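Local coordinates for protein 2-hydroxyhepta-2,4-diene-1, 7-dioateisomerase (PDB 3R6O) that probably isomerises 2-hydroxyhepta-2,4-diene-1,7-dioate, as a magnesium-binding member of the fumarylacetoacetate hydrolase family, at residues Tyr157-Ala162 against Gly283-Cys288; Thr237-Leu242 against Ser251-Asp256. All coordinates share one frame; numbering follows the deposited sequence.

Interaction 1 (Tyr157-Ala162 against Gly283-Cys288); sequences YEIEIA and GTPGGC. With MG (magnesium ion), chain B.
The magnesium site of this FAH-family enzyme is built where Glu160 meets the loop at Gly283-Thr284. The carboxylate of Glu160 is shared: OE2 binds the magnesium ion at 2.3 Å, while OE1 accepts a hydrogen bond from Gly283 N at 2.8 Å, the N-H coming from above the carboxylate plane, about 50° out of it. Asp189 is the other protein ligand of the ion. Glu158 lies beside the site without binding the metal in this chain, its OE2 in a salt bridge with Arg193; Thr284 CG2 packs against Glu158 CB at 3.7 Å. With OG1 anti to the backbone N (chi1 -162°), Thr284 turns its hydroxyl to Ile159 O, a 2.8 Å bond tilted from the carbonyl plane; Gln250 NE2 also bonds this hydroxyl. At the far end Tyr157 OH gives a 2.6 Å hydrogen bond to Gly287 O, lying in the carbonyl plane. A water bridges Ile161 N, 3.1 Å away, to Gly283 O. One carboxylate oxygen is thus kept for the metal while the other ties the ligand to the loop, which probably limits how far Glu160 can rotate.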
ATOM      1  N   TYR A 157      10.088   4.332  17.850  1.00 20.72           N
ATOM      2  CA  TYR A 157      10.695   3.119  17.299  1.00 20.34           C
ATOM      3  C   TYR A 157       9.884   1.884  17.713  1.00 20.26           C
ATOM      4  O   TYR A 157       9.257   1.855  18.781  1.00 20.72           O
ATOM      5  CB  TYR A 157      12.157   2.992  17.802  1.00 20.79           C
ATOM      6  CG  TYR A 157      12.211   3.077  19.315  1.00 21.50           C
ATOM      7  CD1 TYR A 157      12.056   1.935  20.100  1.00 21.77           C
ATOM      8  CD2 TYR A 157      12.297   4.314  19.959  1.00 22.03           C
ATOM      9  CE1 TYR A 157      12.037   2.021  21.520  1.00 22.63           C
ATOM     10  CE2 TYR A 157      12.279   4.423  21.370  1.00 22.85           C
ATOM     11  CZ  TYR A 157      12.130   3.266  22.147  1.00 23.16           C
ATOM     12  OH  TYR A 157      12.131   3.352  23.548  1.00 24.17           O
ATOM     13  N   GLU A 158       9.889   0.871  16.844  1.00 19.82           N
ATOM     14  CA  GLU A 158       9.192  -0.377  17.091  1.00 19.81           C
ATOM     15  C   GLU A 158       9.901  -1.491  16.335  1.00 19.63           C
ATOM     16  O   GLU A 158       9.629  -1.663  15.151  1.00 19.18           O
ATOM     17  CB  GLU A 158       7.785  -0.299  16.563  1.00 19.51           C
ATOM     18  CG  GLU A 158       6.959   0.826  17.105  1.00 19.80           C
ATOM     19  CD  GLU A 158       5.524   0.766  16.625  1.00 19.68           C
ATOM     20  OE1 GLU A 158       5.293   0.674  15.437  1.00 26.00           O
ATOM     21  OE2 GLU A 158       4.599   0.807  17.455  1.00 21.89           O
ATOM     22  N   ILE A 159      10.782  -2.214  17.003  1.00 20.10           N
ATOM     23  CA  ILE A 159      11.460  -3.370  16.391  1.00 20.16           C
ATOM     24  C   ILE A 159      10.474  -4.502  16.144  1.00 20.04           C
ATOM     25  O   ILE A 159       9.686  -4.852  16.995  1.00 20.33           O
ATOM     26  CB  ILE A 159      12.673  -3.849  17.218  1.00 20.92           C
ATOM     27  CG1 ILE A 159      13.538  -4.812  16.390  1.00 21.11           C
ATOM     28  CG2 ILE A 159      12.258  -4.470  18.620  1.00 21.58           C
ATOM     29  CD1 ILE A 159      14.858  -5.246  17.159  1.00 22.05           C
ATOM     30  N   GLU A 160      10.494  -5.039  14.933  1.00 19.74           N
ATOM     31  CA  GLU A 160       9.579  -6.119  14.576  1.00 19.69           C
ATOM     32  C   GLU A 160      10.280  -7.109  13.665  1.00 19.87           C
ATOM     33  O   GLU A 160      11.215  -6.762  12.944  1.00 19.87           O
ATOM     34  CB  GLU A 160       8.333  -5.531  13.880  1.00 19.13           C
ATOM     35  CG  GLU A 160       7.773  -4.312  14.587  1.00 19.06           C
ATOM     36  CD  GLU A 160       6.336  -3.975  14.310  1.00 18.85           C
ATOM     37  OE1 GLU A 160       5.587  -4.735  13.652  1.00 18.76           O
ATOM     38  OE2 GLU A 160       5.946  -2.900  14.773  1.00 18.90           O
ATOM     39  N   ILE A 161       9.780  -8.332  13.676  1.00 20.16           N
ATOM     40  CA  ILE A 161      10.167  -9.305  12.707  1.00 20.40           C
ATOM     41  C   ILE A 161       9.118  -9.262  11.541  1.00 19.89           C
ATOM     42  O   ILE A 161       7.886  -9.349  11.772  1.00 19.70           O
ATOM     43  CB  ILE A 161      10.286 -10.729  13.337  1.00 21.20           C
ATOM     44  CG1 ILE A 161      11.221 -10.757  14.565  1.00 21.87           C
ATOM     45  CG2 ILE A 161      10.777 -11.738  12.282  1.00 21.62           C
ATOM     46  CD1 ILE A 161      12.623 -10.135  14.367  1.00 22.01           C
ATOM     47  N   ALA A 162       9.617  -9.117  10.328  1.00 19.82           N
ATOM     48  CA  ALA A 162       8.798  -9.137   9.112  1.00 19.56           C
ATOM     49  C   ALA A 162       8.889 -10.474   8.423  1.00 20.10           C
ATOM     50  O   ALA A 162       9.969 -11.077   8.353  1.00 20.71           O
ATOM     51  CB  ALA A 162       9.242  -8.030   8.113  1.00 19.34           C
ATOM     52  N   GLY A 283       4.598  -7.207  14.522  1.00 20.64           N
ATOM     53  CA  GLY A 283       4.371  -6.642  15.846  1.00 20.76           C
ATOM     54  C   GLY A 283       5.651  -6.322  16.605  1.00 20.87           C
ATOM     55  O   GLY A 283       6.684  -6.859  16.311  1.00 21.00           O
ATOM     56  N   THR A 284       5.542  -5.413  17.566  1.00 20.88           N
ATOM     57  CA  THR A 284       6.636  -5.014  18.438  1.00 21.05           C
ATOM     58  C   THR A 284       6.335  -5.273  19.925  1.00 21.57           C
ATOM     59  O   THR A 284       5.178  -5.189  20.365  1.00 21.72           O
ATOM     60  CB  THR A 284       6.950  -3.506  18.210  1.00 20.67           C
ATOM     61  OG1 THR A 284       8.232  -3.199  18.721  1.00 20.81           O
ATOM     62  CG2 THR A 284       5.874  -2.593  18.816  1.00 20.67           C
ATOM     63  N   PRO A 285       7.361  -5.636  20.710  1.00 21.95           N
ATOM     64  CA  PRO A 285       7.102  -5.784  22.153  1.00 22.52           C
ATOM     65  C   PRO A 285       7.060  -4.421  22.872  1.00 22.47           C
ATOM     66  O   PRO A 285       7.051  -3.401  22.214  1.00 21.99           O
ATOM     67  CB  PRO A 285       8.292  -6.601  22.631  1.00 22.97           C
ATOM     68  CG  PRO A 285       9.372  -6.265  21.690  1.00 22.57           C
ATOM     69  CD  PRO A 285       8.722  -6.073  20.358  1.00 22.01           C
ATOM     70  N   GLY A 286       7.051  -4.413  24.203  1.00 23.05           N
ATOM     71  CA  GLY A 286       7.125  -3.150  24.973  1.00 23.15           C
ATOM     72  C   GLY A 286       8.461  -2.401  24.930  1.00 22.97           C
ATOM     73  O   GLY A 286       9.397  -2.836  24.268  1.00 22.76           O
ATOM     74  N   GLY A 287       8.566  -1.301  25.678  1.00 23.15           N
ATOM     75  CA  GLY A 287       9.786  -0.487  25.725  1.00 23.07           C
ATOM     76  C   GLY A 287       9.866   0.665  24.710  1.00 22.50           C
ATOM     77  O   GLY A 287      10.891   1.300  24.562  1.00 22.43           O
ATOM     78  N   CYS A 288       8.767   0.942  24.021  1.00 22.17           N
ATOM     79  CA  CYS A 288       8.687   2.074  23.069  1.00 21.73           C
ATOM     80  C   CYS A 288       8.665   3.402  23.825  1.00 22.04           C
ATOM     81  O   CYS A 288       8.315   3.445  25.008  1.00 22.57           O
ATOM     82  CB  CYS A 288       7.404   1.969  22.235  1.00 21.42           C
ATOM     83  SG  CYS A 288       7.198   0.452  21.226  1.00 21.12           S
TER
HETATM   84 MG    MG B 400       3.787  -2.011  14.601  1.00 38.35          MG
HETATM   85  O   HOH W   1       7.514  -9.242  15.544  1.00 22.75           O

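Interaction 2 (Thr237-Leu242 against Ser251-Asp256); sequences TFDFEL and SGSTVD
Thr254 OG1 is gripped from two directions: Phe238 N bonds it at 3.1 Å in a nearly straight N-H...O line (168°), and a water 2.7 Å from the same OG1 links it to Thr237 OG1. The hydroxyl gets there because chi1 of 60° sets OG1 between the backbone N and the carbonyl carbon, which leaves CG2 to lie at the edge of the Phe238 ring. Thr254 N returns a bond to Phe238 O, so this residue pairs with Phe238 through both side chain and backbone just where strand 247-253 gives way to a 3-10 turn. Further along, Phe240 and Gly252 form an antiparallel hydrogen-bonded pair, Phe240 N reaching Gly252 O at 2.8 Å and Gly252 N reaching Phe240 O at 2.9 Å. The Phe240 ring folds back over its partner: Gly252 CA sits 4.0 Å from the ring centroid and 19° off the normal, a CH-pi contact, and Gly252 O lies over the same ring, 3.4 Å from Phe240 CD2. The other face of the hairpin is polar and more exposed. There Ser253 OG donates a weak bond to Asp239 OD1 and accepts another weak one from Val255 N, while Glu241 pairs with Arg243. Strands 239-244 and 247-253 make a beta hairpin at one side of a five-stranded mixed sheet, the second being outermost within the chain; strand 303-308 flanks the first, and Phe240 packs onto Ile159 and Ile161 of strand 155-165.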
ATOM      1  N   THR A 237      11.786 -19.486  15.207  1.00 28.09           N
ATOM      2  CA  THR A 237      11.712 -18.621  16.373  1.00 27.65           C
ATOM      3  C   THR A 237      12.888 -17.650  16.322  1.00 27.28           C
ATOM      4  O   THR A 237      13.999 -18.021  15.900  1.00 27.80           O
ATOM      5  CB  THR A 237      11.707 -19.516  17.599  1.00 28.53           C
ATOM      6  OG1 THR A 237      10.457 -20.239  17.599  1.00 28.78           O
ATOM      7  CG2 THR A 237      11.867 -18.741  18.901  1.00 28.33           C
ATOM      8  N   PHE A 238      12.631 -16.393  16.720  1.00 26.46           N
ATOM      9  CA  PHE A 238      13.674 -15.372  16.786  1.00 26.13           C
ATOM     10  C   PHE A 238      13.679 -14.643  18.112  1.00 25.95           C
ATOM     11  O   PHE A 238      12.630 -14.463  18.738  1.00 25.73           O
ATOM     12  CB  PHE A 238      13.494 -14.353  15.678  1.00 25.31           C
ATOM     13  CG  PHE A 238      13.405 -14.970  14.351  1.00 25.48           C
ATOM     14  CD1 PHE A 238      14.527 -15.132  13.560  1.00 25.87           C
ATOM     15  CD2 PHE A 238      12.196 -15.456  13.909  1.00 27.64           C
ATOM     16  CE1 PHE A 238      14.427 -15.757  12.349  1.00 26.17           C
ATOM     17  CE2 PHE A 238      12.093 -16.056  12.695  1.00 27.05           C
ATOM     18  CZ  PHE A 238      13.206 -16.209  11.914  1.00 28.16           C
ATOM     19  N   ASP A 239      14.874 -14.258  18.547  1.00 26.16           N
ATOM     20  CA  ASP A 239      15.029 -13.386  19.714  1.00 25.98           C
ATOM     21  C   ASP A 239      15.664 -12.121  19.223  1.00 25.38           C
ATOM     22  O   ASP A 239      16.612 -12.166  18.462  1.00 25.55           O
ATOM     23  CB  ASP A 239      15.911 -14.041  20.769  1.00 26.87           C
ATOM     24  CG  ASP A 239      15.279 -15.291  21.356  1.00 30.25           C
ATOM     25  OD1 ASP A 239      14.084 -15.240  21.770  1.00 35.89           O
ATOM     26  OD2 ASP A 239      15.965 -16.331  21.389  1.00 34.18           O
ATOM     27  N   PHE A 240      15.153 -10.974  19.637  1.00 24.76           N
ATOM     28  CA  PHE A 240      15.625  -9.737  19.030  1.00 24.20           C
ATOM     29  C   PHE A 240      15.680  -8.608  20.051  1.00 23.98           C
ATOM     30  O   PHE A 240      14.919  -8.603  21.021  1.00 24.03           O
ATOM     31  CB  PHE A 240      14.749  -9.369  17.816  1.00 23.56           C
ATOM     32  CG  PHE A 240      13.266  -9.353  18.114  1.00 23.23           C
ATOM     33  CD1 PHE A 240      12.628  -8.174  18.398  1.00 22.70           C
ATOM     34  CD2 PHE A 240      12.534 -10.537  18.194  1.00 23.59           C
ATOM     35  CE1 PHE A 240      11.266  -8.147  18.688  1.00 22.50           C
ATOM     36  CE2 PHE A 240      11.151 -10.527  18.517  1.00 23.39           C
ATOM     37  CZ  PHE A 240      10.529  -9.336  18.771  1.00 22.86           C
ATOM     38  N   GLU A 241      16.553  -7.637  19.812  1.00 23.80           N
ATOM     39  CA  GLU A 241      16.658  -6.496  20.695  1.00 23.63           C
ATOM     40  C   GLU A 241      16.903  -5.203  19.960  1.00 23.13           C
ATOM     41  O   GLU A 241      17.508  -5.188  18.906  1.00 23.09           O
ATOM     42  CB  GLU A 241      17.761  -6.734  21.723  1.00 24.30           C
ATOM     43  CG  GLU A 241      19.174  -6.462  21.207  1.00 24.54           C
ATOM     44  CD  GLU A 241      20.216  -6.523  22.314  1.00 28.13           C
ATOM     45  OE1 GLU A 241      20.029  -7.312  23.264  1.00 32.50           O
ATOM     46  OE2 GLU A 241      21.209  -5.767  22.229  1.00 27.92           O
ATOM     47  N   LEU A 242      16.430  -4.111  20.549  1.00 22.83           N
ATOM     48  CA  LEU A 242      16.711  -2.787  20.069  1.00 22.48           C
ATOM     49  C   LEU A 242      17.322  -1.936  21.190  1.00 22.74           C
ATOM     50  O   LEU A 242      16.831  -1.946  22.334  1.00 22.93           O
ATOM     51  CB  LEU A 242      15.410  -2.169  19.544  1.00 21.90           C
ATOM     52  CG  LEU A 242      15.495  -0.767  18.945  1.00 21.57           C
ATOM     53  CD1 LEU A 242      14.470  -0.561  17.791  1.00 21.08           C
ATOM     54  CD2 LEU A 242      15.340   0.346  20.037  1.00 21.63           C
ATOM     55  N   SER A 251      13.283  -5.739  24.040  1.00 23.72           N
ATOM     56  CA  SER A 251      13.802  -7.104  23.973  1.00 24.22           C
ATOM     57  C   SER A 251      12.604  -8.033  23.787  1.00 24.29           C
ATOM     58  O   SER A 251      11.654  -7.998  24.603  1.00 24.49           O
ATOM     59  CB  SER A 251      14.584  -7.464  25.244  1.00 24.99           C
ATOM     60  OG  SER A 251      15.058  -8.807  25.150  1.00 27.47           O
ATOM     61  N   GLY A 252      12.602  -8.797  22.691  1.00 24.17           N
ATOM     62  CA  GLY A 252      11.514  -9.703  22.434  1.00 24.28           C
ATOM     63  C   GLY A 252      11.946 -11.058  21.922  1.00 24.77           C
ATOM     64  O   GLY A 252      13.093 -11.249  21.479  1.00 24.92           O
ATOM     65  N   SER A 253      11.009 -11.988  22.043  1.00 25.11           N
ATOM     66  CA  SER A 253      11.054 -13.317  21.456  1.00 25.59           C
ATOM     67  C   SER A 253       9.716 -13.555  20.726  1.00 25.28           C
ATOM     68  O   SER A 253       8.649 -13.237  21.243  1.00 25.18           O
ATOM     69  CB  SER A 253      11.199 -14.348  22.566  1.00 26.57           C
ATOM     70  OG  SER A 253      11.050 -15.690  22.094  1.00 27.36           O
ATOM     71  N   THR A 254       9.754 -14.162  19.544  1.00 25.24           N
ATOM     72  CA  THR A 254       8.521 -14.413  18.811  1.00 25.00           C
ATOM     73  C   THR A 254       7.551 -15.390  19.529  1.00 25.67           C
ATOM     74  O   THR A 254       6.373 -15.472  19.173  1.00 25.52           O
ATOM     75  CB  THR A 254       8.832 -14.849  17.362  1.00 24.90           C
ATOM     76  OG1 THR A 254       9.615 -16.046  17.371  1.00 25.73           O
ATOM     77  CG2 THR A 254       9.595 -13.678  16.634  1.00 24.22           C
ATOM     78  N   VAL A 255       7.998 -16.053  20.597  1.00 26.47           N
ATOM     79  CA  VAL A 255       7.114 -16.920  21.371  1.00 27.22           C
ATOM     80  C   VAL A 255       6.064 -16.124  22.133  1.00 26.99           C
ATOM     81  O   VAL A 255       5.081 -16.687  22.604  1.00 27.52           O
ATOM     82  CB  VAL A 255       7.871 -17.814  22.398  1.00 28.25           C
ATOM     83  CG1 VAL A 255       8.837 -18.739  21.680  1.00 28.69           C
ATOM     84  CG2 VAL A 255       8.572 -16.977  23.456  1.00 28.21           C
ATOM     85  N   ASP A 256       6.280 -14.819  22.263  1.00 26.29           N
ATOM     86  CA  ASP A 256       5.330 -13.975  22.983  1.00 26.14           C
ATOM     87  C   ASP A 256       4.293 -13.350  22.073  1.00 25.45           C
ATOM     88  O   ASP A 256       3.430 -12.576  22.522  1.00 25.32           O
ATOM     89  CB  ASP A 256       6.077 -12.910  23.783  1.00 25.96           C
ATOM     90  CG  ASP A 256       6.841 -13.518  24.947  1.00 26.82           C
ATOM     91  OD1 ASP A 256       6.191 -14.281  25.715  1.00 27.62           O
ATOM     92  OD2 ASP A 256       8.062 -13.251  25.098  1.00 26.78           O
TER
HETATM   93  O   HOH W   2       8.133 -18.247  17.726  1.00 28.82           O

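Interaction 1 is buried and holds strand 155-165 to the loop that follows strand 279-281, using side chains, a water and a metal ligand in place of regular strand pairing. Interaction 2 is only partly buried: main-chain bonds of a hairpin carry it, with Thr254 adding a buried side-chain bond and Ser253 and Asp239 a weak one on the exposed face. The two touch on the inward face of the hairpin, where Phe240 CE1 lies 3.7 Å from Pro285 CD and Tyr157 CD1 lies 3.6 Å from Leu242 CD2. Apolar side chains thus join the five-stranded sheet to the nine-stranded one, with the side chain of Phe240 about 11 Å from the magnesium ion.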